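Local coordinates for putative uncharacterized protein (Streptococcus mutans, PDB 3L7N) that probably acts as a class I glutamine amidotransferase, releasing ammonia from glutamine for transfer to an acceptor that is not known, at residues Y174-P184 with Y218-F228; Y68-Q78 with L92-A100. All coordinates share one frame; numbering follows the deposited sequence.

Contact 1 (Y174-P184 with Y218-F228)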
loop_
_atom_site.group_PDB
_atom_site.type_symbol
_atom_site.label_atom_id
_atom_site.label_comp_id
_atom_site.label_asym_id
_atom_site.label_seq_id
_atom_site.Cartn_x
_atom_site.Cartn_y
_atom_site.Cartn_z
ATOM N N TYR A 174 1.265 -9.849 1.550
ATOM C CA TYR A 174 1.182 -9.216 0.195
ATOM C C TYR A 174 1.533 -7.754 0.316
ATOM O O TYR A 174 1.420 -7.195 1.374
ATOM C CB TYR A 174 -0.209 -9.339 -0.332
ATOM C CG TYR A 174 -0.485 -10.649 -0.928
ATOM C CD1 TYR A 174 -0.572 -10.811 -2.345
ATOM C CD2 TYR A 174 -0.599 -11.801 -0.116
ATOM C CE1 TYR A 174 -0.818 -12.110 -2.924
ATOM C CE2 TYR A 174 -0.824 -13.104 -0.698
ATOM C CZ TYR A 174 -0.932 -13.231 -2.082
ATOM O OH TYR A 174 -1.149 -14.450 -2.589
ATOM N N ALA A 175 1.949 -7.135 -0.774
ATOM C CA ALA A 175 2.316 -5.727 -0.768
ATOM C C ALA A 175 1.757 -5.084 -2.013
ATOM O O ALA A 175 1.790 -5.674 -3.044
ATOM C CB ALA A 175 3.755 -5.582 -0.738
ATOM N N PHE A 176 1.153 -3.903 -1.880
ATOM C CA PHE A 176 0.641 -3.149 -3.023
ATOM C C PHE A 176 1.377 -1.864 -3.066
ATOM O O PHE A 176 1.328 -1.078 -2.104
ATOM C CB PHE A 176 -0.864 -2.870 -2.858
ATOM C CG PHE A 176 -1.734 -4.101 -2.978
ATOM C CD1 PHE A 176 -2.501 -4.306 -4.091
ATOM C CD2 PHE A 176 -1.774 -5.043 -1.980
ATOM C CE1 PHE A 176 -3.366 -5.493 -4.200
ATOM C CE2 PHE A 176 -2.604 -6.209 -2.083
ATOM C CZ PHE A 176 -3.379 -6.418 -3.194
ATOM N N GLN A 177 2.121 -1.636 -4.116
ATOM C CA GLN A 177 2.736 -0.347 -4.278
ATOM C C GLN A 177 1.675 0.689 -4.705
ATOM O O GLN A 177 1.762 1.889 -4.366
ATOM C CB GLN A 177 3.862 -0.424 -5.295
ATOM C CG GLN A 177 4.547 0.914 -5.599
ATOM C CD GLN A 177 5.039 1.635 -4.360
ATOM O OE1 GLN A 177 4.549 2.742 -4.030
ATOM N NE2 GLN A 177 6.051 1.050 -3.678
ATOM N N CYS A 178 0.658 0.202 -5.381
ATOM C CA CYS A 178 -0.370 1.023 -5.905
ATOM C C CYS A 178 -1.580 1.126 -4.839
ATOM O O CYS A 178 -1.660 0.293 -3.835
ATOM C CB CYS A 178 -0.862 0.390 -7.243
ATOM S SG CYS A 178 -1.324 -1.360 -7.112
ATOM N N HIS A 179 -2.508 2.053 -5.084
ATOM C CA HIS A 179 -3.592 2.283 -4.174
ATOM C C HIS A 179 -4.971 1.872 -4.811
ATOM O O HIS A 179 -5.538 2.625 -5.555
ATOM C CB HIS A 179 -3.623 3.762 -3.839
ATOM C CG HIS A 179 -2.392 4.257 -3.143
ATOM N ND1 HIS A 179 -2.263 4.261 -1.773
ATOM C CD2 HIS A 179 -1.271 4.847 -3.623
ATOM C CE1 HIS A 179 -1.103 4.808 -1.440
ATOM N NE2 HIS A 179 -0.483 5.175 -2.539
ATOM N N LEU A 180 -5.518 0.750 -4.447
ATOM C CA LEU A 180 -6.884 0.436 -4.866
ATOM C C LEU A 180 -7.919 0.973 -3.877
ATOM O O LEU A 180 -9.144 0.846 -4.103
ATOM C CB LEU A 180 -7.070 -1.054 -4.978
ATOM C CG LEU A 180 -6.386 -1.722 -6.144
ATOM C CD1 LEU A 180 -4.861 -1.617 -6.055
ATOM C CD2 LEU A 180 -6.837 -3.200 -6.228
ATOM N N GLU A 181 -7.436 1.521 -2.765
ATOM C CA GLU A 181 -8.267 1.860 -1.613
ATOM C C GLU A 181 -8.804 3.310 -1.734
ATOM O O GLU A 181 -9.550 3.792 -0.839
ATOM C CB GLU A 181 -7.426 1.721 -0.296
ATOM C CG GLU A 181 -6.572 2.964 0.053
ATOM C CD GLU A 181 -5.206 2.954 -0.565
ATOM O OE1 GLU A 181 -4.831 1.965 -1.267
ATOM O OE2 GLU A 181 -4.484 3.934 -0.354
ATOM N N PHE A 182 -8.372 4.021 -2.794
ATOM C CA PHE A 182 -8.721 5.427 -2.971
ATOM C C PHE A 182 -10.265 5.652 -3.055
ATOM O O PHE A 182 -11.064 4.709 -3.397
ATOM C CB PHE A 182 -8.047 5.982 -4.211
ATOM C CG PHE A 182 -6.615 6.392 -4.001
ATOM C CD1 PHE A 182 -6.038 6.361 -2.717
ATOM C CD2 PHE A 182 -5.832 6.881 -5.112
ATOM C CE1 PHE A 182 -4.691 6.789 -2.510
ATOM C CE2 PHE A 182 -4.485 7.306 -4.942
ATOM C CZ PHE A 182 -3.895 7.269 -3.635
ATOM N N THR A 183 -10.668 6.866 -2.719
ATOM C CA THR A 183 -11.995 7.330 -2.888
ATOM C C THR A 183 -11.858 8.834 -3.171
ATOM O O THR A 183 -10.759 9.440 -2.924
ATOM C CB THR A 183 -12.778 7.187 -1.594
ATOM O OG1 THR A 183 -12.277 8.124 -0.633
ATOM C CG2 THR A 183 -12.687 5.804 -1.030
ATOM N N PRO A 184 -12.945 9.483 -3.618
ATOM C CA PRO A 184 -12.739 10.926 -3.961
ATOM C C PRO A 184 -12.211 11.769 -2.779
ATOM O O PRO A 184 -11.298 12.630 -2.960
ATOM C CB PRO A 184 -14.122 11.390 -4.403
ATOM C CG PRO A 184 -14.864 10.051 -4.868
ATOM C CD PRO A 184 -14.277 8.945 -4.069
ATOM N N TYR A 218 -14.039 5.626 -8.438
ATOM C CA TYR A 218 -13.177 4.678 -7.750
ATOM C C TYR A 218 -13.825 3.385 -7.363
ATOM O O TYR A 218 -13.197 2.572 -6.725
ATOM C CB TYR A 218 -12.531 5.316 -6.533
ATOM C CG TYR A 218 -11.595 6.386 -6.861
ATOM C CD1 TYR A 218 -10.257 6.096 -7.133
ATOM C CD2 TYR A 218 -12.024 7.739 -6.932
ATOM C CE1 TYR A 218 -9.316 7.134 -7.482
ATOM C CE2 TYR A 218 -11.119 8.784 -7.244
ATOM C CZ TYR A 218 -9.760 8.464 -7.550
ATOM O OH TYR A 218 -8.868 9.459 -7.933
ATOM N N SER A 219 -15.051 3.154 -7.750
ATOM C CA SER A 219 -15.778 1.986 -7.196
ATOM C C SER A 219 -15.240 0.646 -7.672
ATOM O O SER A 219 -15.505 -0.418 -7.027
ATOM C CB SER A 219 -17.318 2.063 -7.446
ATOM O OG SER A 219 -17.647 2.967 -8.520
ATOM N N SER A 220 -14.548 0.638 -8.817
ATOM C CA SER A 220 -14.090 -0.629 -9.366
ATOM C C SER A 220 -12.845 -1.105 -8.717
ATOM O O SER A 220 -12.752 -2.286 -8.368
ATOM C CB SER A 220 -13.915 -0.548 -10.850
ATOM O OG SER A 220 -15.144 -0.222 -11.440
ATOM N N MET A 221 -11.869 -0.196 -8.511
ATOM C CA MET A 221 -10.713 -0.534 -7.640
ATOM C C MET A 221 -11.089 -0.956 -6.217
ATOM O O MET A 221 -10.664 -2.012 -5.788
ATOM C CB MET A 221 -9.606 0.500 -7.643
ATOM C CG MET A 221 -9.989 1.807 -7.896
ATOM S SD MET A 221 -8.668 2.841 -7.357
ATOM C CE MET A 221 -8.416 3.885 -8.769
ATOM N N ASN A 222 -11.966 -0.182 -5.522
ATOM C CA ASN A 222 -12.430 -0.608 -4.186
ATOM C C ASN A 222 -12.928 -2.036 -4.298
ATOM O O ASN A 222 -12.740 -2.863 -3.405
ATOM C CB ASN A 222 -13.588 0.243 -3.674
ATOM C CG ASN A 222 -13.275 1.739 -3.587
ATOM O OD1 ASN A 222 -14.203 2.539 -3.384
ATOM N ND2 ASN A 222 -11.990 2.128 -3.680
ATOM N N GLN A 223 -13.632 -2.311 -5.372
ATOM C CA GLN A 223 -14.357 -3.560 -5.481
ATOM C C GLN A 223 -13.383 -4.728 -5.804
ATOM O O GLN A 223 -13.503 -5.842 -5.246
ATOM C CB GLN A 223 -15.496 -3.436 -6.532
ATOM C CG GLN A 223 -16.485 -4.722 -6.637
ATOM C CD GLN A 223 -16.972 -5.243 -5.237
ATOM O OE1 GLN A 223 -17.619 -4.470 -4.428
ATOM N NE2 GLN A 223 -16.610 -6.533 -4.908
ATOM N N ALA A 224 -12.404 -4.451 -6.657
ATOM C CA ALA A 224 -11.372 -5.375 -6.911
ATOM C C ALA A 224 -10.673 -5.689 -5.598
ATOM O O ALA A 224 -10.516 -6.918 -5.223
ATOM C CB ALA A 224 -10.436 -4.824 -7.871
ATOM N N LEU A 225 -10.287 -4.604 -4.831
ATOM C CA LEU A 225 -9.688 -4.777 -3.465
ATOM C C LEU A 225 -10.504 -5.696 -2.573
ATOM O O LEU A 225 -9.979 -6.662 -2.035
ATOM C CB LEU A 225 -9.522 -3.486 -2.821
ATOM C CG LEU A 225 -8.695 -3.388 -1.575
ATOM C CD1 LEU A 225 -7.315 -4.049 -1.705
ATOM C CD2 LEU A 225 -8.534 -1.932 -1.283
ATOM N N TYR A 226 -11.808 -5.427 -2.454
ATOM C CA TYR A 226 -12.656 -6.261 -1.630
ATOM C C TYR A 226 -12.518 -7.700 -1.988
ATOM O O TYR A 226 -12.527 -8.564 -1.107
ATOM C CB TYR A 226 -14.135 -5.833 -1.712
ATOM C CG TYR A 226 -14.389 -4.449 -1.223
ATOM C CD1 TYR A 226 -13.589 -3.888 -0.265
ATOM C CD2 TYR A 226 -15.444 -3.693 -1.716
ATOM C CE1 TYR A 226 -13.781 -2.532 0.183
ATOM C CE2 TYR A 226 -15.666 -2.328 -1.253
ATOM C CZ TYR A 226 -14.812 -1.780 -0.301
ATOM O OH TYR A 226 -14.967 -0.459 0.144
ATOM N N SER A 227 -12.487 -8.005 -3.289
ATOM C CA SER A 227 -12.418 -9.451 -3.724
ATOM C C SER A 227 -11.086 -10.046 -3.273
ATOM O O SER A 227 -11.056 -11.187 -2.765
ATOM C CB SER A 227 -12.544 -9.588 -5.218
ATOM O OG SER A 227 -11.515 -8.801 -5.861
ATOM N N PHE A 228 -9.990 -9.260 -3.403
ATOM C CA PHE A 228 -8.686 -9.682 -2.863
ATOM C C PHE A 228 -8.704 -9.956 -1.320
ATOM O O PHE A 228 -8.356 -11.081 -0.869
ATOM C CB PHE A 228 -7.574 -8.714 -3.244
ATOM C CG PHE A 228 -6.272 -8.969 -2.525
ATOM C CD1 PHE A 228 -5.370 -9.971 -2.991
ATOM C CD2 PHE A 228 -5.945 -8.245 -1.335
ATOM C CE1 PHE A 228 -4.153 -10.246 -2.296
ATOM C CE2 PHE A 228 -4.734 -8.501 -0.626
ATOM C CZ PHE A 228 -3.831 -9.518 -1.107
#

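Contact 2 (Y68-Q78 with L92-A100)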
loop_
_atom_site.group_PDB
_atom_site.type_symbol
_atom_site.label_atom_id
_atom_site.label_comp_id
_atom_site.label_asym_id
_atom_site.label_seq_id
_atom_site.Cartn_x
_atom_site.Cartn_y
_atom_site.Cartn_z
ATOM N N TYR A 68 8.620 8.828 13.812
ATOM C CA TYR A 68 8.707 7.734 12.867
ATOM C C TYR A 68 9.903 6.912 13.165
ATOM O O TYR A 68 10.977 7.429 13.220
ATOM C CB TYR A 68 8.874 8.328 11.503
ATOM C CG TYR A 68 9.082 7.355 10.420
ATOM C CD1 TYR A 68 10.230 7.375 9.676
ATOM C CD2 TYR A 68 8.090 6.444 10.083
ATOM C CE1 TYR A 68 10.400 6.519 8.659
ATOM C CE2 TYR A 68 8.247 5.604 9.063
ATOM C CZ TYR A 68 9.391 5.633 8.342
ATOM O OH TYR A 68 9.547 4.755 7.298
ATOM N N ASP A 69 9.727 5.611 13.296
ATOM C CA ASP A 69 10.850 4.693 13.595
ATOM C C ASP A 69 10.779 3.490 12.625
ATOM O O ASP A 69 10.074 2.516 12.875
ATOM C CB ASP A 69 10.751 4.244 15.038
ATOM C CG ASP A 69 11.920 3.394 15.491
ATOM O OD1 ASP A 69 12.697 2.893 14.656
ATOM O OD2 ASP A 69 12.045 3.202 16.723
ATOM N N ALA A 70 11.418 3.639 11.458
ATOM C CA ALA A 70 11.320 2.647 10.387
ATOM C C ALA A 70 11.831 1.323 10.871
ATOM O O ALA A 70 11.274 0.288 10.570
ATOM C CB ALA A 70 12.051 3.073 9.256
ATOM N N GLN A 71 12.885 1.362 11.679
ATOM C CA GLN A 71 13.444 0.149 12.265
ATOM C C GLN A 71 12.399 -0.643 13.053
ATOM O O GLN A 71 12.305 -1.863 12.918
ATOM C CB GLN A 71 14.633 0.489 13.166
ATOM C CG GLN A 71 15.939 -0.164 12.743
ATOM C CD GLN A 71 15.730 -1.314 11.777
ATOM O OE1 GLN A 71 15.396 -2.427 12.181
ATOM N NE2 GLN A 71 15.925 -1.049 10.491
ATOM N N ALA A 72 11.619 0.053 13.877
ATOM C CA ALA A 72 10.618 -0.592 14.702
ATOM C C ALA A 72 9.508 -1.139 13.853
ATOM O O ALA A 72 9.027 -2.230 14.114
ATOM C CB ALA A 72 10.097 0.341 15.692
ATOM N N GLU A 73 9.115 -0.407 12.788
ATOM C CA GLU A 73 8.101 -0.939 11.881
ATOM C C GLU A 73 8.563 -2.175 11.134
ATOM O O GLU A 73 7.790 -3.224 11.061
ATOM C CB GLU A 73 7.559 0.109 10.956
ATOM C CG GLU A 73 7.207 1.323 11.705
ATOM C CD GLU A 73 6.209 2.281 10.986
ATOM O OE1 GLU A 73 5.495 1.860 10.016
ATOM O OE2 GLU A 73 6.158 3.473 11.431
ATOM N N VAL A 74 9.834 -2.145 10.661
ATOM C CA VAL A 74 10.465 -3.354 10.056
ATOM C C VAL A 74 10.464 -4.568 11.042
ATOM O O VAL A 74 9.974 -5.670 10.701
ATOM C CB VAL A 74 11.878 -3.094 9.542
ATOM C CG1 VAL A 74 12.517 -4.405 9.100
ATOM C CG2 VAL A 74 11.867 -2.063 8.382
ATOM N N LYS A 75 10.898 -4.362 12.256
ATOM C CA LYS A 75 10.871 -5.470 13.195
ATOM C C LYS A 75 9.478 -5.946 13.447
ATOM O O LYS A 75 9.240 -7.150 13.622
ATOM C CB LYS A 75 11.546 -5.116 14.506
ATOM C CG LYS A 75 12.963 -4.668 14.360
ATOM C CD LYS A 75 13.847 -5.235 15.537
ATOM C CE LYS A 75 15.274 -4.555 15.537
ATOM N NZ LYS A 75 15.653 -4.184 16.934
ATOM N N LEU A 76 8.527 -5.022 13.509
ATOM C CA LEU A 76 7.135 -5.439 13.801
ATOM C C LEU A 76 6.626 -6.343 12.634
ATOM O O LEU A 76 6.039 -7.443 12.877
ATOM C CB LEU A 76 6.225 -4.225 14.042
ATOM C CG LEU A 76 4.762 -4.507 13.986
ATOM C CD1 LEU A 76 4.276 -5.121 15.233
ATOM C CD2 LEU A 76 4.021 -3.265 13.714
ATOM N N ILE A 77 6.941 -5.946 11.365
ATOM C CA ILE A 77 6.623 -6.829 10.205
ATOM C C ILE A 77 7.288 -8.249 10.358
ATOM O O ILE A 77 6.630 -9.276 10.220
ATOM C CB ILE A 77 7.001 -6.229 8.902
ATOM C CG1 ILE A 77 6.058 -5.119 8.521
ATOM C CG2 ILE A 77 6.931 -7.266 7.820
ATOM C CD1 ILE A 77 6.733 -4.049 7.782
ATOM N N GLN A 78 8.559 -8.282 10.689
ATOM C CA GLN A 78 9.226 -9.524 10.802
ATOM C C GLN A 78 8.631 -10.408 11.867
ATOM O O GLN A 78 8.474 -11.647 11.635
ATOM C CB GLN A 78 10.664 -9.306 11.071
ATOM C CG GLN A 78 11.361 -8.706 9.992
ATOM C CD GLN A 78 12.644 -8.243 10.401
ATOM O OE1 GLN A 78 13.481 -7.968 9.597
ATOM N NE2 GLN A 78 12.845 -8.152 11.689
ATOM N N LEU A 92 4.421 3.140 1.079
ATOM C CA LEU A 92 5.497 3.007 2.093
ATOM C C LEU A 92 5.378 1.684 2.873
ATOM O O LEU A 92 6.346 0.986 3.050
ATOM C CB LEU A 92 5.565 4.208 3.027
ATOM C CG LEU A 92 6.333 3.983 4.329
ATOM C CD1 LEU A 92 7.786 3.783 4.082
ATOM C CD2 LEU A 92 6.117 5.131 5.285
ATOM N N GLY A 93 4.179 1.294 3.205
ATOM C CA GLY A 93 3.980 -0.004 3.812
ATOM C C GLY A 93 4.560 -1.181 2.983
ATOM O O GLY A 93 5.072 -2.149 3.551
ATOM N N ALA A 94 4.472 -1.082 1.630
ATOM C CA ALA A 94 4.943 -2.156 0.734
ATOM C C ALA A 94 6.490 -2.178 0.691
ATOM O O ALA A 94 7.090 -3.213 0.620
ATOM C CB ALA A 94 4.419 -1.985 -0.548
ATOM N N GLN A 95 7.095 -1.013 0.891
ATOM C CA GLN A 95 8.521 -0.873 0.912
ATOM C C GLN A 95 9.123 -1.338 2.214
ATOM O O GLN A 95 10.239 -1.880 2.223
ATOM C CB GLN A 95 8.902 0.571 0.595
ATOM C CG GLN A 95 8.451 0.951 -0.806
ATOM C CD GLN A 95 8.303 2.479 -1.075
ATOM O OE1 GLN A 95 8.957 3.326 -0.446
ATOM N NE2 GLN A 95 7.465 2.810 -2.066
ATOM N N LEU A 96 8.413 -1.133 3.342
ATOM C CA LEU A 96 8.916 -1.671 4.616
ATOM C C LEU A 96 8.796 -3.199 4.616
ATOM O O LEU A 96 9.631 -3.879 5.148
ATOM C CB LEU A 96 8.197 -1.068 5.831
ATOM C CG LEU A 96 8.396 0.433 6.060
ATOM C CD1 LEU A 96 7.286 0.995 6.854
ATOM C CD2 LEU A 96 9.671 0.713 6.731
ATOM N N MET A 97 7.779 -3.738 3.985
ATOM C CA MET A 97 7.763 -5.168 3.828
ATOM C C MET A 97 8.999 -5.690 3.034
ATOM O O MET A 97 9.653 -6.650 3.460
ATOM C CB MET A 97 6.489 -5.645 3.228
ATOM C CG MET A 97 5.347 -5.371 4.083
ATOM S SD MET A 97 3.915 -6.055 3.395
ATOM C CE MET A 97 4.251 -7.763 3.615
ATOM N N GLY A 98 9.376 -4.990 1.959
ATOM C CA GLY A 98 10.528 -5.371 1.222
ATOM C C GLY A 98 11.756 -5.474 2.125
ATOM O O GLY A 98 12.480 -6.538 2.137
ATOM N N VAL A 99 12.005 -4.392 2.895
ATOM C CA VAL A 99 13.132 -4.336 3.779
ATOM C C VAL A 99 13.020 -5.433 4.759
ATOM O O VAL A 99 13.963 -6.097 5.013
ATOM C CB VAL A 99 13.229 -2.988 4.496
ATOM C CG1 VAL A 99 14.362 -2.978 5.462
ATOM C CG2 VAL A 99 13.414 -1.909 3.513
ATOM N N ALA A 100 11.824 -5.667 5.285
ATOM C CA ALA A 100 11.675 -6.665 6.345
ATOM C C ALA A 100 12.112 -8.033 5.848
ATOM O O ALA A 100 12.622 -8.822 6.598
ATOM C CB ALA A 100 10.279 -6.714 6.837
#

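Contact 1 (Y174-P184 with Y218-F228)
Asn222, in the first turn of helix 219-233, fastens the loop after strand 173-176 with a single amide nitrogen. Its ND2 donates to Phe182 O at 2.8 Å, nearly straight and in the plane of that carbonyl, and to Leu180 O at 3.1 Å, where it is somewhat tilted from the carbonyl plane. Both acceptors lie almost in the plane of the Asn222 amide, so the two bonds fix its rotation. CG stands beside the backbone N (chi1 -58°), which brings the amide up to the loop.

Tyr218, just before the helix, can be followed outward. Its CB sits 3.5 Å from Phe182 O; one flank of the ring brings CD1 to 3.7 Å from Phe182 CB, with CE1 close by, and the other brings CD2 to 3.8 Å from Pro184 CD, while Thr183 N lies over a face. At the tip OH is hydrogen-bonded to Met213 O. Leu180 points at the helix and rests on Met221, Ala224 and Leu225, between the Asn222 bonds and an aromatic cluster.

In that cluster Phe228 joins two strand residues. It turns an edge to the face of Tyr174 (centroids 5.1 Å apart, planes at 67°) and receives the edge of Phe176 on its own face (4.9 Å, 75°). The Tyr174 hydroxyl reaches past the cluster to Asp127 and Lys168.

On the loop itself, His179 ND1 donates to the syn lone pair of Glu181 OE2 at 2.7 Å. This His-X-Glu pairing, with the His179 side chain against the Gly89-Gly93 turn that holds Cys91, is consistent with the Cys-His-Glu triad of class I glutamine amidotransferases.

Contact 2 (Y68-Q78 with L92-A100)
Val74 holds CG1 anti to its backbone nitrogen (chi1 173°), and Leu96 keeps CG beside its own (chi1 -65°); together these torsions spread the valine methyls over helix 92-100 and bring the leucine to helix 70-82. Val74 CG1 lies 3.7 Å from Ala100 CA, while CG2 touches two residues, Leu96 CD2 and Val99 CG1, each at 3.9 Å.

Leu96 is a knob in a hole formed by Ala70, Glu73, Val74 and Ile77. Its CD2 branch is directed at Val74 and Ala70, and CD1 is 3.7 Å from Glu73 OE1, an oxygen whose hydrogen bond goes to His8 NE2. Ile77 closes the hole: its side chain crosses that of Leu96 at about a right angle and sets CD1 3.9 Å from Leu96 CB. The other branch of the isoleucine, CG2, meets Ala100 CB at 3.5 Å. With so small a residue at the last position of helix 92-100, the backbones come closest at Val74 and Ala100, whose CA atoms are 5.1 Å apart.

At the opposite end Tyr68 and Leu92 come from opposite directions, with Tyr68 OH, hydrogen-bonded to Ser57 O, 3.8 Å from Leu92 CD1. Asp69 caps helix 70-82 by accepting from Ala72 N.

The axes of segments 70-78 and 92-100 approach to 8.7 Å and cross at -70°, a steep, largely apolar crossing. Helix 70-82 is the connection of a beta-alpha-beta crossover between parallel strands 48-51 and 86-90, and helix 92-100 begins within a GxCxG sequence (Gly89, Cys91, Gly93) that fits the nucleophile elbow of the class I glutaminase fold.

In the fold
Contact 1 and contact 2 have their centres about 21 Å apart, on opposite sides of the chain's centre, yet strand 173-176 ties them together. Its alternating side chains serve both: Tyr174 and Phe176 face helix 219-233, whereas Ala175 CB lies 3.7 Å from Ala94 CB of helix 92-100. Tyr174 O also packs near Met97 SD. Strand 173-176 runs beside strand 86-90, which leads through Cys91 into helix 92-100. The likely active site therefore lies where the two contacts meet: contact 2 seats the helix behind the probable nucleophile, and contact 1 holds the loop that carries His179, probably beside Cys91, and Glu181 behind it.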